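Local coordinates for protein acetyl-CoA C-acetyltransferase (Syntrophomonas wolfei subsp. wolfei, PDB 7N7Z) that probably catalyses the condensation of two acetyl-CoA molecules to acetoacetyl-CoA and the reverse thiolytic cleavage, at residues Gly95-Ala98 against Thr99-Cys103; Gly361-Gly364 against Leu365-Val369. All coordinates share one frame; numbering follows the deposited sequence.

Contact 1 of 2, residues Gly95-Ala98 against Thr99-Cys103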
loop_
_atom_site.group_PDB
_atom_site.type_symbol
_atom_site.label_atom_id
_atom_site.label_comp_id
_atom_site.label_asym_id
_atom_site.label_seq_id
_atom_site.Cartn_x
_atom_site.Cartn_y
_atom_site.Cartn_z
ATOM N N GLY B 95 23.045 0.571 -19.942
ATOM C CA GLY B 95 24.481 0.534 -19.732
ATOM C C GLY B 95 25.274 0.955 -20.952
ATOM O O GLY B 95 26.369 1.510 -20.824
ATOM N N MET B 96 24.738 0.705 -22.148
ATOM C CA MET B 96 25.428 1.089 -23.375
ATOM C C MET B 96 25.258 2.576 -23.675
ATOM O O MET B 96 26.132 3.177 -24.310
ATOM C CB MET B 96 24.917 0.233 -24.539
ATOM C CG MET B 96 25.524 0.578 -25.895
ATOM S SD MET B 96 25.676 -0.765 -27.109
ATOM C CE MET B 96 26.327 -2.118 -26.130
ATOM N N ARG B 97 24.157 3.186 -23.219
ATOM C CA ARG B 97 23.986 4.628 -23.377
ATOM C C ARG B 97 24.801 5.398 -22.345
ATOM O O ARG B 97 25.356 6.457 -22.655
ATOM C CB ARG B 97 22.506 5.008 -23.273
ATOM C CG ARG B 97 22.197 6.452 -23.680
ATOM C CD ARG B 97 22.516 6.714 -25.153
ATOM N NE ARG B 97 22.358 8.117 -25.522
ATOM C CZ ARG B 97 21.257 8.643 -26.046
ATOM N NH1 ARG B 97 20.172 7.915 -26.254
ATOM N NH2 ARG B 97 21.247 9.933 -26.372
ATOM N N ALA B 98 24.875 4.888 -21.112
ATOM C CA ALA B 98 25.798 5.458 -20.137
ATOM C C ALA B 98 27.221 5.451 -20.675
ATOM O O ALA B 98 27.975 6.412 -20.483
ATOM C CB ALA B 98 25.721 4.685 -18.821
ATOM N N THR B 99 27.603 4.369 -21.358
ATOM C CA THR B 99 28.928 4.300 -21.961
ATOM C C THR B 99 29.117 5.400 -22.997
ATOM O O THR B 99 30.165 6.053 -23.034
ATOM C CB THR B 99 29.138 2.923 -22.593
ATOM O OG1 THR B 99 29.112 1.919 -21.571
ATOM C CG2 THR B 99 30.468 2.862 -23.330
ATOM N N GLU B 100 28.110 5.622 -23.844
ATOM C CA GLU B 100 28.218 6.663 -24.861
ATOM C C GLU B 100 28.333 8.042 -24.225
ATOM O O GLU B 100 29.222 8.828 -24.573
ATOM C CB GLU B 100 27.012 6.606 -25.800
ATOM C CG GLU B 100 27.214 7.378 -27.094
ATOM C CD GLU B 100 25.975 7.402 -27.971
ATOM O OE1 GLU B 100 26.117 7.254 -29.204
ATOM O OE2 GLU B 100 24.861 7.577 -27.433
ATOM N N ILE B 101 27.435 8.355 -23.288
ATOM C CA ILE B 101 27.446 9.673 -22.654
ATOM C C ILE B 101 28.820 9.963 -22.063
ATOM O O ILE B 101 29.378 11.053 -22.238
ATOM C CB ILE B 101 26.343 9.764 -21.585
ATOM C CG1 ILE B 101 24.962 9.758 -22.243
ATOM C CG2 ILE B 101 26.525 11.019 -20.738
ATOM C CD1 ILE B 101 23.834 9.404 -21.294
ATOM N N ALA B 102 29.384 8.988 -21.348
ATOM C CA ALA B 102 30.702 9.178 -20.752
ATOM C C ALA B 102 31.777 9.318 -21.822
ATOM O O ALA B 102 32.641 10.198 -21.732
ATOM C CB ALA B 102 31.028 8.011 -19.822
ATOM N N CYS B 103 31.740 8.463 -22.844
ATOM C CA CYS B 103 32.779 8.497 -23.868
ATOM C C CYS B 103 32.738 9.803 -24.652
ATOM O O CYS B 103 33.786 10.392 -24.942
ATOM C CB CYS B 103 32.624 7.297 -24.801
ATOM S SG CYS B 103 33.113 5.717 -24.051
#
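Helix 94-107 of the N-terminal thiolase domain starts just after Cys92, predicted to carry the acyl-thioester intermediate, and its buried first turns join Gly95-Ala98 to Thr99-Cys103. Gly95 O is gripped twice by Thr99. The hydroxyl OG1 donates to it at 2.9 Å and the backbone N of Thr99 donates to the same Gly95 O at 3.2 Å. With OG1 anti to its own carbonyl carbon (chi1 -64°), the hydroxyl folds back along the helix to the preceding turn, so a threonine can sit in the core with its polar atom satisfied. That suits a place where Thr99 packs on Val116 of strand 113-121 and Trp399 of strand 394-400, while the small Ala98 and Ala102 let the helix lie close to Val116.

Arg97 and Glu100 bring charge to another side of the helix. Arg97 NE and Glu100 OE2 form a salt bridge of 3.2 Å, but the guanidinium and carboxylate planes stand 85° apart and no N-H points at the oxygen: it is an electrostatic pairing without a directed hydrogen bond. Stronger partners hold the two ends. Gln90 bonds Arg97 NH1; Arg97 NH2 forms a salt bridge with Glu54 of the second subunit, and Glu100 OE1 one with Lys110 of the second subunit. The buried charges are thereby probably balanced across the subunit interface. Ile101, an aliphatic residue beside the stem of this arginine, crosses it at about a right angle, its CD1 4.1 Å from Arg97 CG. On the backbone of the same pair, Ile101 N donates to Arg97 O at 2.9 Å, with an almost straight N-H...O angle of 174°.

Contact 2 of 2, residues Gly361-Gly364 against Leu365-Val369; sequences GATG and LRIIV
Helix 360-378 of the C-terminal thiolase domain begins right behind His358, a predicted proton acceptor of the active site, and Gly361-Gly364 and Leu365-Val369 make up its opening turns. The backbone bonds are uneven here. Ala362 O takes a good bond from Arg366 N (2.8 Å) and a weak one from Leu365 N, whose N-H...O angle is only 130°. Thr363 O receives Ile367 N at 3.1 Å in a regular helical bond. Leu365 N has just that weak i to i-3 bond, and the i to i-4 bond is missing at Leu365 N and Ile368 N, where the helix is kinked.

Polar side chains meet through water 1. The water donates to Thr363 OG1 at 2.7 Å and accepts from Arg366 NE at 3.0 Å, bridging one helical turn. Bends at chi2 and chi3 (-83° and -66°) fold the arginine so that NE reaches this water. Thr363 OG1 is also bonded to Pro359 O and to His358 ND1, which makes threonine apt here: one hydroxyl ties the helix start to the predicted catalytic histidine and, through the water, to the arginine. Ser370 receives Arg366 NH1, and Glu318 forms a long, weak ion pair with the same nitrogen.

Van der Waals contacts come mainly from the isoleucines. Ile367 CG2 lies over one face of the Arg366 guanidinium, displaced toward its rim, and also meets Thr363 CG2 at 4.1 Å. The other branch, Ile367 CG1, lies 3.5 Å from Thr363 O, and Ile367 packs on Ala385 of strand 382-387. Gly364, lacking a side chain, lets the helix come against helix 94-107, its CA 3.7 Å from Met96 N. Ile368 CD1 rests 3.4 Å from Gly364 O.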
loop_
_atom_site.group_PDB
_atom_site.type_symbol
_atom_site.label_atom_id
_atom_site.label_comp_id
_atom_site.label_asym_id
_atom_site.label_seq_id
_atom_site.Cartn_x
_atom_site.Cartn_y
_atom_site.Cartn_z
ATOM N N GLY B 361 18.981 -3.066 -16.701
ATOM C CA GLY B 361 19.831 -1.894 -16.593
ATOM C C GLY B 361 21.310 -2.191 -16.735
ATOM O O GLY B 361 22.073 -1.342 -17.210
ATOM N N ALA B 362 21.740 -3.382 -16.323
ATOM C CA ALA B 362 23.150 -3.747 -16.378
ATOM C C ALA B 362 23.560 -4.367 -17.704
ATOM O O ALA B 362 24.745 -4.320 -18.054
ATOM C CB ALA B 362 23.483 -4.728 -15.247
ATOM N N THR B 363 22.611 -4.931 -18.456
ATOM C CA THR B 363 22.969 -5.749 -19.610
ATOM C C THR B 363 23.699 -4.939 -20.672
ATOM O O THR B 363 24.643 -5.435 -21.300
ATOM C CB THR B 363 21.714 -6.389 -20.204
ATOM O OG1 THR B 363 21.147 -7.304 -19.259
ATOM C CG2 THR B 363 22.053 -7.131 -21.490
ATOM N N GLY B 364 23.270 -3.697 -20.898
ATOM C CA GLY B 364 23.895 -2.887 -21.933
ATOM C C GLY B 364 25.403 -2.823 -21.796
ATOM O O GLY B 364 26.128 -2.834 -22.795
ATOM N N LEU B 365 25.896 -2.750 -20.559
ATOM C CA LEU B 365 27.330 -2.758 -20.305
ATOM C C LEU B 365 27.863 -4.158 -20.036
ATOM O O LEU B 365 29.049 -4.415 -20.270
ATOM C CB LEU B 365 27.662 -1.852 -19.117
ATOM C CG LEU B 365 29.145 -1.739 -18.751
ATOM C CD1 LEU B 365 29.958 -1.217 -19.927
ATOM C CD2 LEU B 365 29.321 -0.846 -17.534
ATOM N N ARG B 366 27.015 -5.063 -19.545
ATOM C CA ARG B 366 27.453 -6.431 -19.288
ATOM C C ARG B 366 28.039 -7.060 -20.545
ATOM O O ARG B 366 29.134 -7.635 -20.516
ATOM C CB ARG B 366 26.280 -7.266 -18.769
ATOM C CG ARG B 366 26.684 -8.434 -17.880
ATOM C CD ARG B 366 27.086 -9.658 -18.695
ATOM N NE ARG B 366 25.961 -10.207 -19.447
ATOM C CZ ARG B 366 26.075 -10.956 -20.535
ATOM N NH1 ARG B 366 27.257 -11.275 -21.037
ATOM N NH2 ARG B 366 24.973 -11.397 -21.136
ATOM N N ILE B 367 27.321 -6.959 -21.666
ATOM C CA ILE B 367 27.768 -7.612 -22.888
ATOM C C ILE B 367 29.011 -6.946 -23.459
ATOM O O ILE B 367 29.769 -7.589 -24.193
ATOM C CB ILE B 367 26.627 -7.645 -23.924
ATOM C CG1 ILE B 367 26.186 -6.232 -24.311
ATOM C CG2 ILE B 367 25.440 -8.431 -23.375
ATOM C CD1 ILE B 367 25.260 -6.207 -25.512
ATOM N N ILE B 368 29.248 -5.670 -23.145
ATOM C CA ILE B 368 30.518 -5.055 -23.514
ATOM C C ILE B 368 31.648 -5.658 -22.689
ATOM O O ILE B 368 32.719 -5.980 -23.216
ATOM C CB ILE B 368 30.452 -3.528 -23.337
ATOM C CG1 ILE B 368 29.496 -2.898 -24.350
ATOM C CG2 ILE B 368 31.829 -2.915 -23.496
ATOM C CD1 ILE B 368 29.028 -1.521 -23.938
ATOM N N VAL B 369 31.426 -5.821 -21.382
ATOM C CA VAL B 369 32.429 -6.446 -20.524
ATOM C C VAL B 369 32.730 -7.859 -21.010
ATOM O O VAL B 369 33.893 -8.246 -21.173
ATOM C CB VAL B 369 31.953 -6.447 -19.060
ATOM C CG1 VAL B 369 32.837 -7.350 -18.210
ATOM C CG2 VAL B 369 31.933 -5.032 -18.502
HETATM O O HOH W 1 23.189 -9.111 -19.336
#

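In the fold
Contact 1 comes first along the chain, on helix 94-107 in the N-terminal thiolase domain; contact 2 follows much later on helix 360-378 in the C-terminal domain. Their centres are only about 11 Å apart, and the two helices touch directly: Met96 CE lies 3.5 Å from Ile368 CD1, and Thr99 OG1 is 3.6 Å from Leu365 CD1. Both are buried, as befits the paired central helices of the thiolase fold. Each helix starts close behind a predicted active-site residue, Cys92 for one and His358 for the other, so their packing probably helps bring the two together. Contact 1 also reaches the second subunit, whereas contact 2 stays within its chain.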